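Local atomic coordinates of tetracycline repressor protein class G (PDB entry 6RX9), a protein that represses the tetracycline resistance gene tetA by binding its operator DNA through a helix-turn-helix region, and loses affinity for the operator when tetracycline binds. Residues A61-R66 against L84-A89; T65-E70 against F110-T115; D74-L79 against G198-R203; T115-L120 against R129-L134. All coordinates share one frame; numbering follows the deposited sequence.

Interaction 1: residues A61-R66 against L84-A89; sequences AERHTR and LSFRTA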
loop_
_atom_site.group_PDB
_atom_site.type_symbol
_atom_site.label_atom_id
_atom_site.label_comp_id
_atom_site.label_asym_id
_atom_site.label_seq_id
_atom_site.Cartn_x
_atom_site.Cartn_y
_atom_site.Cartn_z
ATOM N N ALA A 61 -3.167 14.531 -10.154
ATOM C CA ALA A 61 -2.869 15.863 -10.740
ATOM C C ALA A 61 -1.655 16.499 -10.047
ATOM O O ALA A 61 -0.736 16.941 -10.763
ATOM C CB ALA A 61 -4.084 16.754 -10.642
ATOM N N GLU A 62 -1.662 16.544 -8.709
ATOM C CA GLU A 62 -0.593 17.143 -7.856
ATOM C C GLU A 62 0.759 16.481 -8.164
ATOM O O GLU A 62 1.770 17.211 -8.192
ATOM C CB GLU A 62 -0.969 17.012 -6.376
ATOM C CG GLU A 62 0.163 17.287 -5.392
ATOM C CD GLU A 62 0.665 18.719 -5.329
ATOM O OE1 GLU A 62 0.090 19.582 -6.022
ATOM O OE2 GLU A 62 1.632 18.971 -4.578
ATOM N N ARG A 63 0.780 15.161 -8.384
ATOM C CA ARG A 63 2.026 14.385 -8.636
ATOM C C ARG A 63 2.606 14.747 -10.011
ATOM O O ARG A 63 3.846 14.796 -10.124
ATOM C CB ARG A 63 1.789 12.874 -8.532
ATOM C CG ARG A 63 3.069 12.086 -8.291
ATOM C CD ARG A 63 2.957 10.587 -8.493
ATOM N NE ARG A 63 4.188 9.920 -8.079
ATOM C CZ ARG A 63 4.371 8.601 -8.023
ATOM N NH1 ARG A 63 5.538 8.119 -7.630
ATOM N NH2 ARG A 63 3.399 7.769 -8.359
ATOM N N HIS A 64 1.754 15.005 -11.011
ATOM C CA HIS A 64 2.168 15.322 -12.409
ATOM C C HIS A 64 3.011 16.605 -12.450
ATOM O O HIS A 64 3.861 16.718 -13.358
ATOM C CB HIS A 64 0.953 15.433 -13.341
ATOM C CG HIS A 64 0.114 14.200 -13.402
ATOM N ND1 HIS A 64 0.660 12.930 -13.375
ATOM C CD2 HIS A 64 -1.224 14.036 -13.502
ATOM C CE1 HIS A 64 -0.308 12.038 -13.446
ATOM N NE2 HIS A 64 -1.472 12.691 -13.524
ATOM N N THR A 65 2.785 17.534 -11.513
ATOM C CA THR A 65 3.502 18.838 -11.421
ATOM C C THR A 65 4.952 18.608 -10.963
ATOM O O THR A 65 5.795 19.488 -11.236
ATOM C CB THR A 65 2.778 19.821 -10.489
ATOM O OG1 THR A 65 2.839 19.314 -9.154
ATOM C CG2 THR A 65 1.336 20.062 -10.879
ATOM N N ARG A 66 5.227 17.480 -10.297
ATOM C CA ARG A 66 6.565 17.120 -9.748
ATOM C C ARG A 66 7.085 15.833 -10.407
ATOM O O ARG A 66 7.968 15.181 -9.810
ATOM C CB ARG A 66 6.469 16.979 -8.224
ATOM C CG ARG A 66 6.615 18.296 -7.476
ATOM C CD ARG A 66 8.062 18.741 -7.420
ATOM N NE ARG A 66 8.234 20.014 -6.734
ATOM C CZ ARG A 66 9.408 20.552 -6.410
ATOM N NH1 ARG A 66 10.538 19.924 -6.698
ATOM N NH2 ARG A 66 9.449 21.720 -5.792
ATOM N N LEU A 84 6.589 13.295 -1.865
ATOM C CA LEU A 84 5.768 14.205 -1.017
ATOM C C LEU A 84 4.508 14.643 -1.779
ATOM O O LEU A 84 3.433 14.730 -1.154
ATOM C CB LEU A 84 6.613 15.407 -0.583
ATOM C CG LEU A 84 7.674 15.110 0.476
ATOM C CD1 LEU A 84 8.715 16.215 0.527
ATOM C CD2 LEU A 84 7.038 14.911 1.845
ATOM N N SER A 85 4.644 14.907 -3.084
ATOM C CA SER A 85 3.540 15.318 -3.994
ATOM C C SER A 85 2.538 14.166 -4.152
ATOM O O SER A 85 1.320 14.441 -4.149
ATOM C CB SER A 85 4.074 15.773 -5.329
ATOM O OG SER A 85 4.558 14.675 -6.090
ATOM N N PHE A 86 3.034 12.934 -4.297
ATOM C CA PHE A 86 2.205 11.702 -4.409
ATOM C C PHE A 86 1.420 11.509 -3.104
ATOM O O PHE A 86 0.205 11.247 -3.164
ATOM C CB PHE A 86 3.080 10.497 -4.768
ATOM C CG PHE A 86 2.347 9.205 -5.047
ATOM C CD1 PHE A 86 1.077 9.199 -5.609
ATOM C CD2 PHE A 86 2.951 7.985 -4.787
ATOM C CE1 PHE A 86 0.423 8.004 -5.874
ATOM C CE2 PHE A 86 2.295 6.791 -5.050
ATOM C CZ PHE A 86 1.030 6.804 -5.589
ATOM N N ARG A 87 2.081 11.667 -1.953
ATOM C CA ARG A 87 1.436 11.538 -0.618
ATOM C C ARG A 87 0.325 12.588 -0.475
ATOM O O ARG A 87 -0.790 12.216 -0.057
ATOM C CB ARG A 87 2.463 11.683 0.508
ATOM C CG ARG A 87 1.845 11.621 1.897
ATOM C CD ARG A 87 2.886 11.734 2.983
ATOM N NE ARG A 87 2.312 11.574 4.312
ATOM C CZ ARG A 87 2.331 12.487 5.277
ATOM N NH1 ARG A 87 2.908 13.664 5.086
ATOM N NH2 ARG A 87 1.781 12.214 6.448
ATOM N N THR A 88 0.615 13.847 -0.810
ATOM C CA THR A 88 -0.345 14.982 -0.733
ATOM C C THR A 88 -1.568 14.666 -1.605
ATOM O O THR A 88 -2.695 14.879 -1.124
ATOM C CB THR A 88 0.319 16.304 -1.139
ATOM O OG1 THR A 88 1.487 16.459 -0.333
ATOM C CG2 THR A 88 -0.590 17.499 -0.960
ATOM N N ALA A 89 -1.342 14.158 -2.821
ATOM C CA ALA A 89 -2.389 13.817 -3.815
ATOM C C ALA A 89 -3.335 12.752 -3.246
ATOM O O ALA A 89 -4.558 12.906 -3.419
ATOM C CB ALA A 89 -1.758 13.342 -5.101
#
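The guanidinium of Arg63 lies flat on one face of the Phe86 ring, the two planes only 5° apart and their centres separated by 3.9 Å, a stack that is also a cation-pi contact. Arg63 NH2 sits over the middle of the ring, while Arg63 NE rests 3.5 Å from Phe86 CB. The ring meets His100, a probable magnesium-site residue, edge-to-face. Arg63 reaches this position with CG anti to its backbone N (chi1 -160°) and the chain extended as far as NE. Its NH1 is hydrogen-bonded to Ser138 OG and to Asn82 OD1, which would help hold the guanidinium flat against the ring. Asn82 and His64 are probable tetracycline ligands, consistent with a place for the stack beside the drug pocket. Next to it Ser85 fills the gap between the backbones, its CB 3.9 Å from Arg66 CB. Glu62 closes the other end, with CG 3.3 Å from Ser85 O and CB 4.0 Å from Ala89 CB. The short helix 61-64 thus lies against helix 75-91, while the Phe86 ring also packs on Ser138, Val141 and Val142 of helix 127-155.

Interaction 2: residues T65-E70 against F110-T115; sequences TRSLPE and FGTAET
Ser67 and Thr112 touch through CB and CG2, 3.8 Å apart, where the loop between helix 61-64 and helix 75-91 of the all-helical TetR ligand-binding domain passes the first turns of helix 110-122. One turn further along the helix, Leu68 CD2 lies 3.9 Å from Thr115 CG2, the two side chains meeting at a slant, and Pro69 CD adds a looser touch on the same methyl at 4.3 Å. The contact is therefore made largely by methyl and methylene groups, it buries little surface, and it lies near the outside of the protein.

Both threonines keep OG1 beside the backbone N (chi1 -61° in Thr112 and -55° in Thr115), which places CG2 anti to that N and turns the methyls to the loop. Polar bonds position the loop: Gln116 of the same helix holds it through NE2 to Ser67 O, while on the loop's own side Ser67 OG is hydrogen-bonded to His64 O and Arg66 O accepts from Asn82 ND2. His64 and Asn82 are probable tetracycline-binding residues, so the loop that leans on helix 110-122 also adjoins the probable drug pocket. Further out, Glu114 OE1 is hydrogen-bonded to Ser169 OG of the second subunit, which ties this helix to the dimer partner. Thr115 OG1 turns back to its own helix and donates to Gly111 O at 2.9 Å, reaching that oxygen from the face opposite to Thr115 N.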
loop_
_atom_site.group_PDB
_atom_site.type_symbol
_atom_site.label_atom_id
_atom_site.label_comp_id
_atom_site.label_asym_id
_atom_site.label_seq_id
_atom_site.Cartn_x
_atom_site.Cartn_y
_atom_site.Cartn_z
ATOM N N THR A 65 2.785 17.534 -11.513
ATOM C CA THR A 65 3.502 18.838 -11.421
ATOM C C THR A 65 4.952 18.608 -10.963
ATOM O O THR A 65 5.795 19.488 -11.236
ATOM C CB THR A 65 2.778 19.821 -10.489
ATOM O OG1 THR A 65 2.839 19.314 -9.154
ATOM C CG2 THR A 65 1.336 20.062 -10.879
ATOM N N ARG A 66 5.227 17.480 -10.297
ATOM C CA ARG A 66 6.565 17.120 -9.748
ATOM C C ARG A 66 7.085 15.833 -10.407
ATOM O O ARG A 66 7.968 15.181 -9.810
ATOM C CB ARG A 66 6.469 16.979 -8.224
ATOM C CG ARG A 66 6.615 18.296 -7.476
ATOM C CD ARG A 66 8.062 18.741 -7.420
ATOM N NE ARG A 66 8.234 20.014 -6.734
ATOM C CZ ARG A 66 9.408 20.552 -6.410
ATOM N NH1 ARG A 66 10.538 19.924 -6.698
ATOM N NH2 ARG A 66 9.449 21.720 -5.792
ATOM N N SER A 67 6.589 15.497 -11.602
ATOM C CA SER A 67 6.925 14.249 -12.338
ATOM C C SER A 67 8.237 14.411 -13.122
ATOM O O SER A 67 8.905 13.386 -13.351
ATOM C CB SER A 67 5.792 13.838 -13.248
ATOM O OG SER A 67 5.564 14.815 -14.252
ATOM N N LEU A 68 8.592 15.639 -13.516
ATOM C CA LEU A 68 9.770 15.931 -14.382
ATOM C C LEU A 68 10.888 16.560 -13.551
ATOM O O LEU A 68 10.655 17.520 -12.818
ATOM C CB LEU A 68 9.338 16.859 -15.522
ATOM C CG LEU A 68 8.341 16.265 -16.516
ATOM C CD1 LEU A 68 7.974 17.279 -17.588
ATOM C CD2 LEU A 68 8.890 14.993 -17.151
ATOM N N PRO A 69 12.137 16.042 -13.640
ATOM C CA PRO A 69 13.284 16.670 -12.983
ATOM C C PRO A 69 13.461 18.137 -13.402
ATOM O O PRO A 69 13.357 18.428 -14.582
ATOM C CB PRO A 69 14.490 15.839 -13.448
ATOM C CG PRO A 69 13.897 14.501 -13.832
ATOM C CD PRO A 69 12.513 14.814 -14.359
ATOM N N GLU A 70 13.718 19.011 -12.426
ATOM C CA GLU A 70 13.986 20.458 -12.639
ATOM C C GLU A 70 15.498 20.654 -12.806
ATOM O O GLU A 70 16.269 19.864 -12.224
ATOM C CB GLU A 70 13.417 21.272 -11.476
ATOM C CG GLU A 70 11.911 21.126 -11.332
ATOM C CD GLU A 70 11.288 21.897 -10.180
ATOM O OE1 GLU A 70 12.039 22.327 -9.279
ATOM O OE2 GLU A 70 10.050 22.063 -10.188
ATOM N N PHE A 110 4.666 7.015 -20.963
ATOM C CA PHE A 110 5.944 6.403 -21.414
ATOM C C PHE A 110 7.007 7.494 -21.597
ATOM O O PHE A 110 8.185 7.234 -21.290
ATOM C CB PHE A 110 5.729 5.590 -22.694
ATOM C CG PHE A 110 4.832 4.389 -22.521
ATOM C CD1 PHE A 110 5.255 3.289 -21.787
ATOM C CD2 PHE A 110 3.566 4.357 -23.087
ATOM C CE1 PHE A 110 4.431 2.185 -21.626
ATOM C CE2 PHE A 110 2.744 3.251 -22.924
ATOM C CZ PHE A 110 3.178 2.168 -22.196
ATOM N N GLY A 111 6.600 8.674 -22.081
ATOM C CA GLY A 111 7.466 9.863 -22.207
ATOM C C GLY A 111 8.016 10.298 -20.857
ATOM O O GLY A 111 9.248 10.466 -20.748
ATOM N N THR A 112 7.136 10.460 -19.863
ATOM C CA THR A 112 7.473 10.877 -18.473
ATOM C C THR A 112 8.371 9.818 -17.825
ATOM O O THR A 112 9.374 10.209 -17.197
ATOM C CB THR A 112 6.207 11.124 -17.645
ATOM O OG1 THR A 112 5.482 12.185 -18.268
ATOM C CG2 THR A 112 6.498 11.485 -16.204
ATOM N N ALA A 113 8.019 8.536 -17.972
ATOM C CA ALA A 113 8.777 7.375 -17.445
ATOM C C ALA A 113 10.222 7.428 -17.951
ATOM O O ALA A 113 11.142 7.372 -17.113
ATOM C CB ALA A 113 8.102 6.086 -17.847
ATOM N N GLU A 114 10.407 7.546 -19.271
ATOM C CA GLU A 114 11.741 7.540 -19.930
ATOM C C GLU A 114 12.570 8.728 -19.429
ATOM O O GLU A 114 13.751 8.513 -19.103
ATOM C CB GLU A 114 11.604 7.567 -21.453
ATOM C CG GLU A 114 12.944 7.537 -22.168
ATOM C CD GLU A 114 12.946 6.901 -23.548
ATOM O OE1 GLU A 114 11.911 6.328 -23.942
ATOM O OE2 GLU A 114 13.991 6.976 -24.223
ATOM N N THR A 115 11.973 9.924 -19.363
ATOM C CA THR A 115 12.625 11.162 -18.850
ATOM C C THR A 115 13.136 10.910 -17.423
ATOM O O THR A 115 14.312 11.228 -17.157
ATOM C CB THR A 115 11.678 12.370 -18.895
ATOM O OG1 THR A 115 11.186 12.517 -20.228
ATOM C CG2 THR A 115 12.353 13.656 -18.469
#

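Interaction 3: residues D74-L79 against G198-R203; sequences DWRVFL and GFERLR
Apolar contact is centred on Trp75 and Phe199, where the start of helix 75-91 meets helix 185-202 in the all-helical ligand-binding domain; Phe199 also packs on Ser194 of the second subunit. Trp75 CZ3 lies 3.7 Å from Phe199 CB, and the CH2 edge of the indole meets Glu200 CG at 3.6 Å, near the ring plane. Arg203 CD covers one face toward the rim, while Arg76 CG covers the opposite face. Leu79 CD1 extends the apolar patch to Phe199 CD2 at 3.9 Å.

Ionic contact comes from Arg76, whose NE and NH1 both reach Glu200 OE1, at 3.0 and 3.3 Å, in a salt bridge. Each hydrogen bond is weak, the one from NE bent to 138° at the hydrogen, with guanidinium and carboxylate planes 55° apart. Arg76 NH2 also pairs with Asp74 OD2 at 2.8 Å, and Glu200 OE2 with Arg201 NH2 at 3.2 Å, so four charged residues form one network.

Capping bonds complete the set: Asp74, at the N-cap of helix 75-91, accepts weakly from Arg76 N and Val77 N. Two acids, one from each segment, thus probably restrain the Arg76 guanidinium and link the helices through charge.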
loop_
_atom_site.group_PDB
_atom_site.type_symbol
_atom_site.label_atom_id
_atom_site.label_comp_id
_atom_site.label_asym_id
_atom_site.label_seq_id
_atom_site.Cartn_x
_atom_site.Cartn_y
_atom_site.Cartn_z
ATOM N N ASP A 74 19.342 17.775 -7.856
ATOM C CA ASP A 74 19.971 16.427 -7.821
ATOM C C ASP A 74 18.870 15.375 -7.635
ATOM O O ASP A 74 17.729 15.759 -7.301
ATOM C CB ASP A 74 21.050 16.335 -6.737
ATOM C CG ASP A 74 20.496 16.094 -5.345
ATOM O OD1 ASP A 74 19.571 16.830 -4.952
ATOM O OD2 ASP A 74 20.976 15.156 -4.677
ATOM N N TRP A 75 19.213 14.104 -7.850
ATOM C CA TRP A 75 18.275 12.950 -7.834
ATOM C C TRP A 75 17.590 12.820 -6.465
ATOM O O TRP A 75 16.435 12.357 -6.437
ATOM C CB TRP A 75 18.994 11.656 -8.239
ATOM C CG TRP A 75 20.065 11.197 -7.295
ATOM C CD1 TRP A 75 21.389 11.529 -7.317
ATOM C CD2 TRP A 75 19.902 10.284 -6.198
ATOM N NE1 TRP A 75 22.058 10.896 -6.304
ATOM C CE2 TRP A 75 21.171 10.123 -5.601
ATOM C CE3 TRP A 75 18.810 9.590 -5.662
ATOM C CZ2 TRP A 75 21.370 9.298 -4.495
ATOM C CZ3 TRP A 75 19.008 8.777 -4.569
ATOM C CH2 TRP A 75 20.271 8.635 -3.995
ATOM N N ARG A 76 18.262 13.211 -5.377
ATOM C CA ARG A 76 17.744 13.061 -3.988
ATOM C C ARG A 76 16.541 13.992 -3.784
ATOM O O ARG A 76 15.516 13.526 -3.248
ATOM C CB ARG A 76 18.838 13.356 -2.959
ATOM C CG ARG A 76 20.030 12.414 -3.036
ATOM C CD ARG A 76 21.058 12.714 -1.960
ATOM N NE ARG A 76 22.407 12.346 -2.371
ATOM C CZ ARG A 76 23.345 13.184 -2.815
ATOM N NH1 ARG A 76 24.534 12.709 -3.152
ATOM N NH2 ARG A 76 23.112 14.481 -2.921
ATOM N N VAL A 77 16.659 15.252 -4.204
ATOM C CA VAL A 77 15.577 16.273 -4.081
ATOM C C VAL A 77 14.413 15.869 -4.997
ATOM O O VAL A 77 13.257 15.985 -4.550
ATOM C CB VAL A 77 16.095 17.692 -4.386
ATOM C CG1 VAL A 77 14.963 18.703 -4.479
ATOM C CG2 VAL A 77 17.125 18.136 -3.356
ATOM N N PHE A 78 14.708 15.391 -6.213
ATOM C CA PHE A 78 13.696 14.947 -7.208
ATOM C C PHE A 78 12.826 13.830 -6.615
ATOM O O PHE A 78 11.588 13.955 -6.669
ATOM C CB PHE A 78 14.344 14.460 -8.506
ATOM C CG PHE A 78 13.367 13.791 -9.439
ATOM C CD1 PHE A 78 12.326 14.514 -10.001
ATOM C CD2 PHE A 78 13.463 12.439 -9.728
ATOM C CE1 PHE A 78 11.411 13.903 -10.844
ATOM C CE2 PHE A 78 12.544 11.827 -10.567
ATOM C CZ PHE A 78 11.522 12.560 -11.125
ATOM N N LEU A 79 13.450 12.774 -6.080
ATOM C CA LEU A 79 12.731 11.587 -5.537
ATOM C C LEU A 79 11.905 11.993 -4.311
ATOM O O LEU A 79 10.754 11.524 -4.207
ATOM C CB LEU A 79 13.726 10.474 -5.193
ATOM C CG LEU A 79 14.351 9.752 -6.388
ATOM C CD1 LEU A 79 15.252 8.621 -5.922
ATOM C CD2 LEU A 79 13.284 9.228 -7.340
ATOM N N GLY A 198 19.463 4.976 1.364
ATOM C CA GLY A 198 19.794 3.600 0.946
ATOM C C GLY A 198 20.121 3.499 -0.535
ATOM O O GLY A 198 21.023 2.714 -0.880
ATOM N N PHE A 199 19.411 4.244 -1.388
ATOM C CA PHE A 199 19.641 4.269 -2.857
ATOM C C PHE A 199 21.078 4.716 -3.152
ATOM O O PHE A 199 21.694 4.134 -4.063
ATOM C CB PHE A 199 18.644 5.185 -3.573
ATOM C CG PHE A 199 17.206 4.726 -3.554
ATOM C CD1 PHE A 199 16.876 3.379 -3.485
ATOM C CD2 PHE A 199 16.178 5.652 -3.639
ATOM C CE1 PHE A 199 15.550 2.976 -3.481
ATOM C CE2 PHE A 199 14.853 5.244 -3.637
ATOM C CZ PHE A 199 14.543 3.907 -3.557
ATOM N N GLU A 200 21.591 5.691 -2.394
ATOM C CA GLU A 200 22.938 6.300 -2.594
ATOM C C GLU A 200 23.991 5.205 -2.817
ATOM O O GLU A 200 24.794 5.353 -3.759
ATOM C CB GLU A 200 23.348 7.164 -1.398
ATOM C CG GLU A 200 22.407 8.322 -1.116
ATOM C CD GLU A 200 23.062 9.551 -0.507
ATOM O OE1 GLU A 200 23.990 10.096 -1.140
ATOM O OE2 GLU A 200 22.636 9.966 0.590
ATOM N N ARG A 201 23.968 4.144 -2.001
ATOM C CA ARG A 201 25.002 3.068 -1.990
ATOM C C ARG A 201 24.653 1.981 -3.018
ATOM O O ARG A 201 25.596 1.368 -3.549
ATOM C CB ARG A 201 25.175 2.410 -0.610
ATOM C CG ARG A 201 24.322 2.971 0.523
ATOM C CD ARG A 201 24.978 4.142 1.233
ATOM N NE ARG A 201 24.069 5.249 1.505
ATOM C CZ ARG A 201 24.425 6.406 2.063
ATOM N NH1 ARG A 201 25.680 6.619 2.425
ATOM N NH2 ARG A 201 23.521 7.352 2.256
ATOM N N LEU A 202 23.363 1.737 -3.281
ATOM C CA LEU A 202 22.891 0.597 -4.118
ATOM C C LEU A 202 22.526 1.060 -5.537
ATOM O O LEU A 202 21.981 0.230 -6.282
ATOM C CB LEU A 202 21.690 -0.063 -3.431
ATOM C CG LEU A 202 21.916 -0.523 -1.990
ATOM C CD1 LEU A 202 20.731 -1.339 -1.494
ATOM C CD2 LEU A 202 23.203 -1.327 -1.862
ATOM N N ARG A 203 22.851 2.306 -5.904
ATOM C CA ARG A 203 22.517 2.933 -7.216
ATOM C C ARG A 203 22.892 2.012 -8.386
ATOM O O ARG A 203 22.080 1.899 -9.323
ATOM C CB ARG A 203 23.251 4.268 -7.384
ATOM C CG ARG A 203 22.574 5.443 -6.695
ATOM C CD ARG A 203 23.222 6.760 -7.064
ATOM N NE ARG A 203 24.564 6.879 -6.512
ATOM C CZ ARG A 203 25.384 7.901 -6.730
ATOM N NH1 ARG A 203 25.004 8.909 -7.498
ATOM N NH2 ARG A 203 26.587 7.911 -6.181
#

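Interaction 4: residues T115-L120 against R129-L134; sequences TQIRFL and RAVWAL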
loop_
_atom_site.group_PDB
_atom_site.type_symbol
_atom_site.label_atom_id
_atom_site.label_comp_id
_atom_site.label_asym_id
_atom_site.label_seq_id
_atom_site.Cartn_x
_atom_site.Cartn_y
_atom_site.Cartn_z
ATOM N N THR A 115 11.973 9.924 -19.363
ATOM C CA THR A 115 12.625 11.162 -18.850
ATOM C C THR A 115 13.136 10.910 -17.423
ATOM O O THR A 115 14.312 11.228 -17.157
ATOM C CB THR A 115 11.678 12.370 -18.895
ATOM O OG1 THR A 115 11.186 12.517 -20.228
ATOM C CG2 THR A 115 12.353 13.656 -18.469
ATOM N N GLN A 116 12.288 10.350 -16.552
ATOM C CA GLN A 116 12.624 10.039 -15.134
ATOM C C GLN A 116 13.786 9.039 -15.087
ATOM O O GLN A 116 14.766 9.307 -14.361
ATOM C CB GLN A 116 11.409 9.480 -14.386
ATOM C CG GLN A 116 10.342 10.521 -14.075
ATOM C CD GLN A 116 9.231 9.962 -13.218
ATOM O OE1 GLN A 116 9.122 8.755 -13.015
ATOM N NE2 GLN A 116 8.390 10.843 -12.697
ATOM N N ILE A 117 13.681 7.935 -15.835
ATOM C CA ILE A 117 14.687 6.828 -15.851
ATOM C C ILE A 117 16.023 7.367 -16.382
ATOM O O ILE A 117 17.057 7.115 -15.733
ATOM C CB ILE A 117 14.175 5.623 -16.670
ATOM C CG1 ILE A 117 12.964 4.962 -16.005
ATOM C CG2 ILE A 117 15.293 4.619 -16.919
ATOM C CD1 ILE A 117 12.158 4.075 -16.925
ATOM N N ARG A 118 16.004 8.081 -17.512
ATOM C CA ARG A 118 17.224 8.630 -18.169
ATOM C C ARG A 118 17.922 9.619 -17.223
ATOM O O ARG A 118 19.167 9.625 -17.202
ATOM C CB ARG A 118 16.881 9.270 -19.519
ATOM C CG ARG A 118 16.706 8.270 -20.654
ATOM C CD ARG A 118 16.739 8.946 -22.010
ATOM N NE ARG A 118 16.413 8.057 -23.120
ATOM C CZ ARG A 118 17.261 7.219 -23.716
ATOM N NH1 ARG A 118 18.516 7.114 -23.306
ATOM N NH2 ARG A 118 16.846 6.475 -24.727
ATOM N N PHE A 119 17.157 10.407 -16.458
ATOM C CA PHE A 119 17.689 11.380 -15.463
ATOM C C PHE A 119 18.425 10.635 -14.340
ATOM O O PHE A 119 19.557 11.031 -14.005
ATOM C CB PHE A 119 16.581 12.263 -14.888
ATOM C CG PHE A 119 17.020 13.111 -13.720
ATOM C CD1 PHE A 119 17.930 14.142 -13.894
ATOM C CD2 PHE A 119 16.527 12.876 -12.445
ATOM C CE1 PHE A 119 18.342 14.917 -12.819
ATOM C CE2 PHE A 119 16.934 13.655 -11.372
ATOM C CZ PHE A 119 17.843 14.673 -11.561
ATOM N N LEU A 120 17.807 9.598 -13.769
ATOM C CA LEU A 120 18.430 8.786 -12.687
ATOM C C LEU A 120 19.710 8.131 -13.221
ATOM O O LEU A 120 20.716 8.115 -12.479
ATOM C CB LEU A 120 17.431 7.745 -12.167
ATOM C CG LEU A 120 16.266 8.299 -11.345
ATOM C CD1 LEU A 120 15.459 7.172 -10.725
ATOM C CD2 LEU A 120 16.755 9.255 -10.264
ATOM N N ARG A 129 17.857 -0.471 -11.775
ATOM C CA ARG A 129 17.795 0.006 -10.369
ATOM C C ARG A 129 17.080 1.359 -10.321
ATOM O O ARG A 129 16.430 1.631 -9.297
ATOM C CB ARG A 129 19.201 0.023 -9.761
ATOM C CG ARG A 129 19.746 -1.373 -9.496
ATOM C CD ARG A 129 21.225 -1.417 -9.174
ATOM N NE ARG A 129 21.687 -2.792 -9.010
ATOM C CZ ARG A 129 22.096 -3.352 -7.869
ATOM N NH1 ARG A 129 22.129 -2.662 -6.739
ATOM N NH2 ARG A 129 22.491 -4.614 -7.868
ATOM N N ALA A 130 17.163 2.153 -11.395
ATOM C CA ALA A 130 16.379 3.399 -11.573
ATOM C C ALA A 130 14.881 3.075 -11.491
ATOM O O ALA A 130 14.173 3.751 -10.725
ATOM C CB ALA A 130 16.734 4.067 -12.880
ATOM N N VAL A 131 14.421 2.065 -12.237
ATOM C CA VAL A 131 12.989 1.639 -12.263
ATOM C C VAL A 131 12.616 1.070 -10.886
ATOM O O VAL A 131 11.531 1.419 -10.386
ATOM C CB VAL A 131 12.697 0.633 -13.393
ATOM C CG1 VAL A 131 11.282 0.078 -13.300
ATOM C CG2 VAL A 131 12.937 1.243 -14.768
ATOM N N TRP A 132 13.478 0.230 -10.301
ATOM C CA TRP A 132 13.253 -0.392 -8.965
ATOM C C TRP A 132 13.105 0.695 -7.894
ATOM O O TRP A 132 12.251 0.527 -7.006
ATOM C CB TRP A 132 14.374 -1.371 -8.603
ATOM C CG TRP A 132 14.380 -2.639 -9.398
ATOM C CD1 TRP A 132 13.373 -3.140 -10.173
ATOM C CD2 TRP A 132 15.446 -3.602 -9.461
ATOM N NE1 TRP A 132 13.748 -4.332 -10.729
ATOM C CE2 TRP A 132 15.013 -4.644 -10.307
ATOM C CE3 TRP A 132 16.724 -3.680 -8.893
ATOM C CZ2 TRP A 132 15.814 -5.746 -10.599
ATOM C CZ3 TRP A 132 17.514 -4.772 -9.179
ATOM C CH2 TRP A 132 17.062 -5.789 -10.021
ATOM N N ALA A 133 13.918 1.756 -7.972
ATOM C CA ALA A 133 13.936 2.891 -7.020
ATOM C C ALA A 133 12.634 3.693 -7.137
ATOM O O ALA A 133 12.003 3.950 -6.096
ATOM C CB ALA A 133 15.144 3.762 -7.271
ATOM N N LEU A 134 12.244 4.069 -8.357
ATOM C CA LEU A 134 10.991 4.830 -8.619
ATOM C C LEU A 134 9.792 4.033 -8.086
ATOM O O LEU A 134 8.938 4.636 -7.409
ATOM C CB LEU A 134 10.866 5.107 -10.121
ATOM C CG LEU A 134 11.845 6.144 -10.674
ATOM C CD1 LEU A 134 11.879 6.103 -12.192
ATOM C CD2 LEU A 134 11.494 7.541 -10.189
#
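Leu120 enters the contact with CB 3.8 Å from Ala130 CB, the small alanine letting the two helices come close. Its CG stands anti to the carbonyl carbon (chi1 -71°), which carries CD1 over to the other helix, 3.7 Å from Ala130 O and 3.8 Å from Leu134 CG. Leu120 and Leu134 thus reach toward each other tip to tip.

Leu134 in turn spreads its two methyls against neighbours on helix 110-122. Its CD2 sits 3.9 Å from Gln116 OE1, and its CD1 is 4.1 Å from Ile117 CG1. The amide nitrogen of Gln116 is engaged elsewhere, NE2 being hydrogen-bonded to Ser67 O. Ile117 makes the tightest apolar approach of the set, with CD1 3.6 Å from Val131 CG2, where the two side chains meet at a slant.

The interface is mostly hydrocarbon and buried. The local axes of the two helices, joined by a short connection, are 117° apart in N-to-C direction and approach to 9.3 Å, which makes them two consecutive helices of the ligand-binding domain that cross steeply. The pair also meets helix 75-91, where Gln116 touches Asn82, a probable tetracycline ligand, Leu120 packs on Trp75 and Leu134 on Leu79. Separately, Ile117 and Val131 pack on Leu172 and Leu179 of the second subunit.

In the fold
The four contacts tie together helices of the ligand-binding domain: interactions 1 and 3 both use helix 75-91, and interactions 2 and 4 share helix 110-122. The first segments of interactions 1 and 2 overlap at Thr65 and Arg66, their centres about 12 Å apart; interaction 2 passes to interaction 4 through Thr115, with centres about 10 Å apart. Both segments of interaction 4 fall between those of interaction 3, whose centre is also about 10 Å from its own, and Arg129 NH1 is probably hydrogen-bonded to Leu202 O there. The Phe78 ring links interaction 3 to the 65-70 loop. The chain of contacts thus runs from probable tetracycline-site residues to the second subunit, touched by interactions 2, 3 and 4.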